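Local coordinates for protein oxalate--CoA ligase (Arabidopsis thaliana, PDB 5IE2) that belongs to the AMP-binding enzyme family of the ANL clan and holds adenosine-5'-triphosphate in a pocket of its own chain, at residues F95-T109 / A117-A131. Residues are numbered along the deposited sequence; the frame is centred on the assembly and turned at random.
Sequences FEFYLSDSDSKLLLT and AQEAASKLKISHVTA
The Phe-95 ring carries Ala-117 on one face. Ala-117 CB sits 3.5 Å from the centroid of the Phe-95 ring, almost over the centre of the ring, a CH-pi contact. Tyr-90 meets this ring edge-to-face. The His-128 ring has Gln-118 CG from its own segment over one face, and Thr-109 at its edge. There His-128 NE2 donates to Thr-109 OG1 at 2.9 Å, with the oxygen 4° out of the ring plane. His-128 CG lies anti to the backbone N (chi1 168°), which swings the ring across toward Thr-109.

Helices 95-101 and 117-123 cross at -52°. Alanines lie where the helices approach (axes 8.8 Å apart): Ala-120 CB is 3.6 Å from Phe-95 CB. Leu-124 CD1 packs against Leu-99 CB at 3.7 Å. At the solvent side, Lys-123 NZ bonds Glu-96 OE1 at 2.6 Å through the syn lone pair, a salt bridge between two extended chains.

Strands 106-109 and 127-131 run parallel. Leu-107 and Thr-109 each give and take one backbone bond; Val-129 N to Leu-107 O is 3.0 Å and nearly straight. Leu-107 CD2 meets Ala-121 CB at 3.8 Å, joining sheet to helix. On the other sheet face Leu-106 CD1 meets Val-129 CG2, and Leu-108 also touches helix 67-78.

The contact joins strand 104-110, helix 115-123 and strand 127-132, a beta-alpha-beta unit with parallel strands, and packs the preceding helix 92-101 against its helix. Apolar contacts fill the interior, and the Glu-96 to Lys-123 salt bridge lies toward solvent. The bond from His-128 NE2 implies a proton on that nitrogen. This in-plane bond, with Gln-118 CG over one face, probably helps set the rotation of the ring.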
ATOM      1  N   PHE A  95       5.304  -4.169  19.660  1.00 21.27           N
ATOM      2  CA  PHE A  95       6.606  -3.574  19.338  1.00 22.56           C
ATOM      3  C   PHE A  95       7.763  -4.470  19.742  1.00 25.00           C
ATOM      4  O   PHE A  95       8.740  -4.587  18.998  1.00 25.76           O
ATOM      5  CB  PHE A  95       6.785  -2.220  20.000  1.00 22.23           C
ATOM      6  CG  PHE A  95       6.216  -1.061  19.212  1.00 23.17           C
ATOM      7  CD1 PHE A  95       6.695  -0.747  17.941  1.00 22.25           C
ATOM      8  CD2 PHE A  95       5.219  -0.242  19.783  1.00 21.07           C
ATOM      9  CE1 PHE A  95       6.190   0.372  17.225  1.00 21.01           C
ATOM     10  CE2 PHE A  95       4.732   0.868  19.087  1.00 20.68           C
ATOM     11  CZ  PHE A  95       5.197   1.160  17.796  1.00 22.24           C
ATOM     12  N   GLU A  96       7.674  -5.105  20.897  1.00 24.06           N
ATOM     13  CA  GLU A  96       8.756  -5.974  21.329  1.00 26.57           C
ATOM     14  C   GLU A  96       8.905  -7.121  20.347  1.00 26.74           C
ATOM     15  O   GLU A  96      10.043  -7.467  19.927  1.00 27.33           O
ATOM     16  CB  GLU A  96       8.524  -6.502  22.754  1.00 30.90           C
ATOM     17  CG  GLU A  96       9.542  -7.561  23.121  1.00 35.60           C
ATOM     18  CD  GLU A  96       9.432  -8.087  24.557  1.00 42.67           C
ATOM     19  OE1 GLU A  96       8.741  -7.452  25.391  1.00 45.39           O
ATOM     20  OE2 GLU A  96      10.051  -9.138  24.830  1.00 44.43           O
ATOM     21  N   PHE A  97       7.771  -7.677  19.925  1.00 26.98           N
ATOM     22  CA  PHE A  97       7.832  -8.743  18.929  1.00 27.49           C
ATOM     23  C   PHE A  97       8.469  -8.292  17.596  1.00 25.55           C
ATOM     24  O   PHE A  97       9.319  -9.000  17.058  1.00 24.39           O
ATOM     25  CB  PHE A  97       6.444  -9.323  18.629  1.00 29.45           C
ATOM     26  CG  PHE A  97       6.472 -10.375  17.543  1.00 32.62           C
ATOM     27  CD1 PHE A  97       6.785 -11.690  17.857  1.00 35.76           C
ATOM     28  CD2 PHE A  97       6.247 -10.038  16.215  1.00 32.35           C
ATOM     29  CE1 PHE A  97       6.836 -12.670  16.863  1.00 38.13           C
ATOM     30  CE2 PHE A  97       6.325 -11.006  15.201  1.00 35.48           C
ATOM     31  CZ  PHE A  97       6.611 -12.329  15.539  1.00 37.73           C
ATOM     32  N   TYR A  98       8.025  -7.157  17.044  1.00 24.14           N
ATOM     33  CA  TYR A  98       8.499  -6.763  15.726  1.00 23.77           C
ATOM     34  C   TYR A  98       9.938  -6.249  15.770  1.00 24.49           C
ATOM     35  O   TYR A  98      10.686  -6.413  14.811  1.00 25.49           O
ATOM     36  CB  TYR A  98       7.552  -5.693  15.121  1.00 22.15           C
ATOM     37  CG  TYR A  98       6.242  -6.335  14.683  1.00 26.43           C
ATOM     38  CD1 TYR A  98       6.242  -7.308  13.694  1.00 28.04           C
ATOM     39  CD2 TYR A  98       5.020  -5.994  15.283  1.00 26.43           C
ATOM     40  CE1 TYR A  98       5.076  -7.945  13.306  1.00 30.33           C
ATOM     41  CE2 TYR A  98       3.832  -6.626  14.899  1.00 29.07           C
ATOM     42  CZ  TYR A  98       3.871  -7.598  13.893  1.00 33.06           C
ATOM     43  OH  TYR A  98       2.725  -8.263  13.470  1.00 36.52           O
ATOM     44  N   LEU A  99      10.310  -5.588  16.853  1.00 21.67           N
ATOM     45  CA  LEU A  99      11.689  -5.149  17.020  1.00 23.08           C
ATOM     46  C   LEU A  99      12.618  -6.352  17.101  1.00 26.54           C
ATOM     47  O   LEU A  99      13.668  -6.345  16.465  1.00 27.53           O
ATOM     48  CB  LEU A  99      11.852  -4.268  18.255  1.00 22.22           C
ATOM     49  CG  LEU A  99      11.277  -2.855  18.174  1.00 23.11           C
ATOM     50  CD1 LEU A  99      11.307  -2.254  19.570  1.00 26.22           C
ATOM     51  CD2 LEU A  99      12.134  -1.952  17.224  1.00 21.87           C
ATOM     52  N   SER A 100      12.240  -7.376  17.873  1.00 24.01           N
ATOM     53  CA  SER A 100      13.063  -8.575  17.986  0.58 25.96           C
ATOM     54  C   SER A 100      13.140  -9.335  16.655  1.00 26.67           C
ATOM     55  O   SER A 100      14.225  -9.706  16.192  1.00 28.77           O
ATOM     56  CB  SER A 100      12.506  -9.494  19.081  0.58 26.54           C
ATOM     57  OG  SER A 100      13.226 -10.700  19.107  0.58 27.06           O
ATOM     58  N   ASP A 101      11.989  -9.553  16.039  1.00 26.65           N
ATOM     59  CA  ASP A 101      11.910 -10.328  14.807  1.00 28.92           C
ATOM     60  C   ASP A 101      12.654  -9.722  13.613  1.00 28.42           C
ATOM     61  O   ASP A 101      13.160 -10.458  12.768  1.00 28.88           O
ATOM     62  CB  ASP A 101      10.442 -10.509  14.427  1.00 32.31           C
ATOM     63  CG  ASP A 101      10.255 -11.475  13.283  1.00 37.13           C
ATOM     64  OD1 ASP A 101      10.468 -12.688  13.478  1.00 37.98           O
ATOM     65  OD2 ASP A 101       9.905 -11.015  12.178  1.00 40.12           O
ATOM     66  N   SER A 102      12.712  -8.390  13.541  1.00 25.05           N
ATOM     67  CA  SER A 102      13.394  -7.676  12.473  1.00 24.68           C
ATOM     68  C   SER A 102      14.914  -7.553  12.744  1.00 26.56           C
ATOM     69  O   SER A 102      15.658  -7.078  11.881  1.00 26.53           O
ATOM     70  CB  SER A 102      12.781  -6.271  12.337  1.00 23.78           C
ATOM     71  OG  SER A 102      13.006  -5.539  13.548  1.00 22.13           O
ATOM     72  N   ASP A 103      15.352  -7.961  13.943  1.00 25.73           N
ATOM     73  CA  ASP A 103      16.735  -7.733  14.414  1.00 30.57           C
ATOM     74  C   ASP A 103      17.158  -6.253  14.446  1.00 26.36           C
ATOM     75  O   ASP A 103      18.338  -5.904  14.208  1.00 22.87           O
ATOM     76  CB  ASP A 103      17.722  -8.535  13.573  1.00 35.20           C
ATOM     77  CG  ASP A 103      17.567 -10.023  13.800  1.00 43.42           C
ATOM     78  OD1 ASP A 103      17.674 -10.428  14.981  1.00 49.40           O
ATOM     79  OD2 ASP A 103      17.329 -10.777  12.815  1.00 45.73           O
ATOM     80  N   SER A 104      16.198  -5.392  14.757  1.00 23.78           N
ATOM     81  CA  SER A 104      16.477  -3.974  14.867  1.00 22.74           C
ATOM     82  C   SER A 104      17.605  -3.667  15.863  1.00 24.78           C
ATOM     83  O   SER A 104      17.627  -4.218  16.961  1.00 26.12           O
ATOM     84  CB  SER A 104      15.182  -3.222  15.280  1.00 21.35           C
ATOM     85  OG  SER A 104      14.292  -3.210  14.169  1.00 23.09           O
ATOM     86  N   LYS A 105      18.505  -2.772  15.473  1.00 24.74           N
ATOM     87  CA  LYS A 105      19.644  -2.340  16.296  1.00 26.71           C
ATOM     88  C   LYS A 105      19.472  -0.909  16.787  1.00 23.87           C
ATOM     89  O   LYS A 105      20.249  -0.423  17.596  1.00 24.56           O
ATOM     90  CB  LYS A 105      20.965  -2.441  15.502  1.00 35.18           C
ATOM     91  CG  LYS A 105      21.628  -3.824  15.611  1.00 42.61           C
ATOM     92  CD  LYS A 105      22.496  -4.174  14.402  1.00 50.35           C
ATOM     93  CE  LYS A 105      22.897  -5.672  14.429  1.00 65.21           C
ATOM     94  NZ  LYS A 105      23.284  -6.140  15.801  1.00 64.59           N
ATOM     95  N   LEU A 106      18.477  -0.217  16.270  1.00 20.78           N
ATOM     96  CA  LEU A 106      18.226   1.196  16.618  1.00 17.87           C
ATOM     97  C   LEU A 106      16.730   1.490  16.377  1.00 16.77           C
ATOM     98  O   LEU A 106      16.149   0.996  15.394  1.00 19.82           O
ATOM     99  CB  LEU A 106      19.121   2.135  15.760  1.00 20.92           C
ATOM    100  CG  LEU A 106      18.838   3.638  15.827  1.00 22.32           C
ATOM    101  CD1 LEU A 106      19.147   4.184  17.215  1.00 24.13           C
ATOM    102  CD2 LEU A 106      19.583   4.431  14.732  1.00 23.62           C
ATOM    103  N   LEU A 107      16.127   2.295  17.235  1.00 17.41           N
ATOM    104  CA  LEU A 107      14.742   2.747  17.075  1.00 18.19           C
ATOM    105  C   LEU A 107      14.751   4.248  16.855  1.00 18.12           C
ATOM    106  O   LEU A 107      15.260   4.989  17.700  1.00 20.63           O
ATOM    107  CB  LEU A 107      13.901   2.431  18.325  1.00 19.95           C
ATOM    108  CG  LEU A 107      12.502   3.069  18.297  1.00 19.08           C
ATOM    109  CD1 LEU A 107      11.649   2.497  17.150  1.00 17.30           C
ATOM    110  CD2 LEU A 107      11.825   2.837  19.674  1.00 18.32           C
ATOM    111  N   LEU A 108      14.209   4.719  15.725  1.00 14.85           N
ATOM    112  CA  LEU A 108      14.038   6.165  15.511  1.00 14.53           C
ATOM    113  C   LEU A 108      12.584   6.577  15.708  1.00 18.03           C
ATOM    114  O   LEU A 108      11.659   5.866  15.264  1.00 16.95           O
ATOM    115  CB  LEU A 108      14.452   6.557  14.074  1.00 16.34           C
ATOM    116  CG  LEU A 108      15.907   6.251  13.704  1.00 16.61           C
ATOM    117  CD1 LEU A 108      16.048   6.422  12.187  1.00 18.33           C
ATOM    118  CD2 LEU A 108      16.729   7.312  14.444  1.00 18.23           C
ATOM    119  N   THR A 109      12.381   7.732  16.359  1.00 18.13           N
ATOM    120  CA  THR A 109      11.059   8.324  16.507  1.00 17.86           C
ATOM    121  C   THR A 109      11.176   9.833  16.379  1.00 18.22           C
ATOM    122  O   THR A 109      12.290  10.364  16.325  1.00 17.49           O
ATOM    123  CB  THR A 109      10.394   8.032  17.918  1.00 19.67           C
ATOM    124  OG1 THR A 109      11.092   8.792  18.908  1.00 21.42           O
ATOM    125  CG2 THR A 109      10.451   6.546  18.336  1.00 17.82           C
ATOM    126  N   ALA A 117       6.686   2.019  21.951  1.00 20.73           N
ATOM    127  CA  ALA A 117       7.855   1.569  21.203  1.00 20.40           C
ATOM    128  C   ALA A 117       9.090   1.775  22.053  1.00 21.01           C
ATOM    129  O   ALA A 117       9.965   0.915  22.106  1.00 21.74           O
ATOM    130  CB  ALA A 117       8.000   2.310  19.850  1.00 16.65           C
ATOM    131  N   GLN A 118       9.139   2.888  22.763  1.00 20.81           N
ATOM    132  CA  GLN A 118      10.287   3.165  23.642  1.00 20.02           C
ATOM    133  C   GLN A 118      10.408   2.168  24.795  1.00 21.73           C
ATOM    134  O   GLN A 118      11.517   1.779  25.203  1.00 23.28           O
ATOM    135  CB  GLN A 118      10.189   4.581  24.197  1.00 21.00           C
ATOM    136  CG  GLN A 118      10.535   5.620  23.146  1.00 22.69           C
ATOM    137  CD  GLN A 118      10.247   7.043  23.581  1.00 27.23           C
ATOM    138  OE1 GLN A 118       9.479   7.750  22.937  1.00 29.25           O
ATOM    139  NE2 GLN A 118      10.852   7.465  24.678  1.00 28.49           N
ATOM    140  N   GLU A 119       9.263   1.771  25.328  1.00 23.27           N
ATOM    141  CA  GLU A 119       9.181   0.744  26.393  1.00 27.21           C
ATOM    142  C   GLU A 119       9.749  -0.584  25.878  1.00 26.47           C
ATOM    143  O   GLU A 119      10.610  -1.242  26.529  1.00 26.22           O
ATOM    144  CB  GLU A 119       7.726   0.573  26.839  1.00 28.44           C
ATOM    145  CG  GLU A 119       7.500  -0.466  27.956  1.00 33.45           C
ATOM    146  CD  GLU A 119       5.999  -0.689  28.283  1.00 48.05           C
ATOM    147  OE1 GLU A 119       5.204   0.266  28.120  1.00 47.59           O
ATOM    148  OE2 GLU A 119       5.624  -1.823  28.702  1.00 48.78           O
ATOM    149  N   ALA A 120       9.277  -0.981  24.693  1.00 26.05           N
ATOM    150  CA  ALA A 120       9.786  -2.229  24.078  1.00 24.22           C
ATOM    151  C   ALA A 120      11.311  -2.158  23.780  1.00 25.61           C
ATOM    152  O   ALA A 120      12.045  -3.119  24.021  1.00 25.86           O
ATOM    153  CB  ALA A 120       9.010  -2.547  22.772  1.00 21.77           C
ATOM    154  N   ALA A 121      11.775  -1.023  23.245  1.00 23.95           N
ATOM    155  CA  ALA A 121      13.194  -0.880  22.880  1.00 24.10           C
ATOM    156  C   ALA A 121      14.045  -0.940  24.163  1.00 26.33           C
ATOM    157  O   ALA A 121      15.086  -1.587  24.188  1.00 25.03           O
ATOM    158  CB  ALA A 121      13.443   0.443  22.095  1.00 23.02           C
ATOM    159  N   SER A 122      13.589  -0.288  25.229  1.00 26.12           N
ATOM    160  CA  SER A 122      14.319  -0.344  26.488  0.56 28.36           C
ATOM    161  C   SER A 122      14.399  -1.774  27.030  1.00 29.71           C
ATOM    162  O   SER A 122      15.468  -2.207  27.485  1.00 30.66           O
ATOM    163  CB  SER A 122      13.667   0.571  27.519  0.56 29.12           C
ATOM    164  OG  SER A 122      14.352   0.471  28.747  0.56 30.42           O
ATOM    165  N   LYS A 123      13.285  -2.501  26.975  1.00 29.63           N
ATOM    166  CA  LYS A 123      13.288  -3.885  27.462  1.00 33.42           C
ATOM    167  C   LYS A 123      14.280  -4.743  26.671  1.00 36.10           C
ATOM    168  O   LYS A 123      14.946  -5.612  27.221  1.00 36.81           O
ATOM    169  CB  LYS A 123      11.875  -4.476  27.378  1.00 36.07           C
ATOM    170  CG  LYS A 123      11.764  -5.932  27.785  1.00 40.95           C
ATOM    171  CD  LYS A 123      10.303  -6.355  27.862  1.00 44.52           C
ATOM    172  CE  LYS A 123      10.146  -7.868  28.049  1.00 46.47           C
ATOM    173  NZ  LYS A 123       8.697  -8.275  27.909  1.00 46.43           N
ATOM    174  N   LEU A 124      14.416  -4.461  25.378  1.00 31.70           N
ATOM    175  CA  LEU A 124      15.312  -5.226  24.528  1.00 30.64           C
ATOM    176  C   LEU A 124      16.716  -4.625  24.432  1.00 30.01           C
ATOM    177  O   LEU A 124      17.520  -5.142  23.677  1.00 30.46           O
ATOM    178  CB  LEU A 124      14.741  -5.319  23.121  1.00 28.24           C
ATOM    179  CG  LEU A 124      13.444  -6.081  22.907  1.00 28.81           C
ATOM    180  CD1 LEU A 124      12.855  -5.804  21.465  1.00 26.40           C
ATOM    181  CD2 LEU A 124      13.651  -7.586  23.149  1.00 29.32           C
ATOM    182  N   LYS A 125      16.980  -3.538  25.155  1.00 28.48           N
ATOM    183  CA  LYS A 125      18.281  -2.852  25.141  1.00 30.64           C
ATOM    184  C   LYS A 125      18.669  -2.366  23.744  1.00 29.38           C
ATOM    185  O   LYS A 125      19.822  -2.423  23.347  1.00 27.73           O
ATOM    186  CB  LYS A 125      19.378  -3.765  25.726  1.00 36.46           C
ATOM    187  CG  LYS A 125      19.120  -4.133  27.191  1.00 41.34           C
ATOM    188  CD  LYS A 125      18.982  -2.846  28.006  1.00 46.48           C
ATOM    189  CE  LYS A 125      18.966  -3.066  29.536  1.00 51.42           C
ATOM    190  NZ  LYS A 125      19.279  -1.790  30.296  1.00 53.19           N
ATOM    191  N   ILE A 126      17.682  -1.846  23.021  1.00 25.54           N
ATOM    192  CA  ILE A 126      17.906  -1.247  21.698  1.00 24.33           C
ATOM    193  C   ILE A 126      17.952   0.269  21.848  1.00 23.53           C
ATOM    194  O   ILE A 126      17.034   0.858  22.419  1.00 23.65           O
ATOM    195  CB  ILE A 126      16.765  -1.652  20.721  1.00 24.38           C
ATOM    196  CG1 ILE A 126      16.831  -3.161  20.466  1.00 24.51           C
ATOM    197  CG2 ILE A 126      16.821  -0.883  19.409  1.00 22.87           C
ATOM    198  CD1 ILE A 126      15.605  -3.689  19.764  1.00 25.75           C
ATOM    199  N   SER A 127      19.002   0.917  21.342  1.00 23.77           N
ATOM    200  CA  SER A 127      19.109   2.371  21.424  0.54 25.19           C
ATOM    201  C   SER A 127      17.918   3.107  20.797  1.00 25.43           C
ATOM    202  O   SER A 127      17.355   2.683  19.797  1.00 23.54           O
ATOM    203  CB  SER A 127      20.387   2.846  20.738  0.54 26.46           C
ATOM    204  OG  SER A 127      21.498   2.118  21.218  0.54 27.20           O
ATOM    205  N   HIS A 128      17.557   4.226  21.397  1.00 22.76           N
ATOM    206  CA  HIS A 128      16.464   5.045  20.915  1.00 23.04           C
ATOM    207  C   HIS A 128      17.016   6.420  20.605  1.00 22.67           C
ATOM    208  O   HIS A 128      17.700   7.012  21.435  1.00 23.75           O
ATOM    209  CB  HIS A 128      15.349   5.126  21.969  1.00 22.18           C
ATOM    210  CG  HIS A 128      14.334   6.174  21.672  1.00 23.75           C
ATOM    211  ND1 HIS A 128      14.080   7.237  22.515  1.00 25.01           N
ATOM    212  CD2 HIS A 128      13.563   6.368  20.569  1.00 23.00           C
ATOM    213  CE1 HIS A 128      13.172   8.025  21.959  1.00 24.89           C
ATOM    214  NE2 HIS A 128      12.832   7.512  20.780  1.00 22.94           N
ATOM    215  N   VAL A 129      16.748   6.910  19.393  1.00 20.74           N
ATOM    216  CA  VAL A 129      17.174   8.236  18.970  1.00 20.48           C
ATOM    217  C   VAL A 129      16.010   8.984  18.366  1.00 20.33           C
ATOM    218  O   VAL A 129      15.182   8.397  17.662  1.00 19.10           O
ATOM    219  CB  VAL A 129      18.330   8.122  17.916  1.00 20.51           C
ATOM    220  CG1 VAL A 129      18.644   9.487  17.252  1.00 18.24           C
ATOM    221  CG2 VAL A 129      19.554   7.518  18.617  1.00 21.45           C
ATOM    222  N   THR A 130      15.916  10.273  18.638  1.00 19.33           N
ATOM    223  CA  THR A 130      14.830  11.057  18.102  1.00 17.40           C
ATOM    224  C   THR A 130      15.345  11.912  16.949  1.00 18.29           C
ATOM    225  O   THR A 130      16.539  12.221  16.867  1.00 18.55           O
ATOM    226  CB  THR A 130      14.187  11.975  19.139  1.00 21.11           C
ATOM    227  OG1 THR A 130      15.129  12.976  19.568  1.00 22.30           O
ATOM    228  CG2 THR A 130      13.680  11.178  20.335  1.00 20.31           C
ATOM    229  N   ALA A 131      14.431  12.268  16.069  1.00 17.51           N
ATOM    230  CA  ALA A 131      14.734  13.062  14.875  1.00 17.82           C
ATOM    231  C   ALA A 131      13.788  14.245  14.762  1.00 19.40           C
ATOM    232  O   ALA A 131      12.552  14.079  14.840  1.00 18.63           O
ATOM    233  CB  ALA A 131      14.642  12.137  13.595  1.00 16.46           C
TER
HETATM  234  O   HOH W   1      21.075  -0.840  20.095  1.00 33.09           O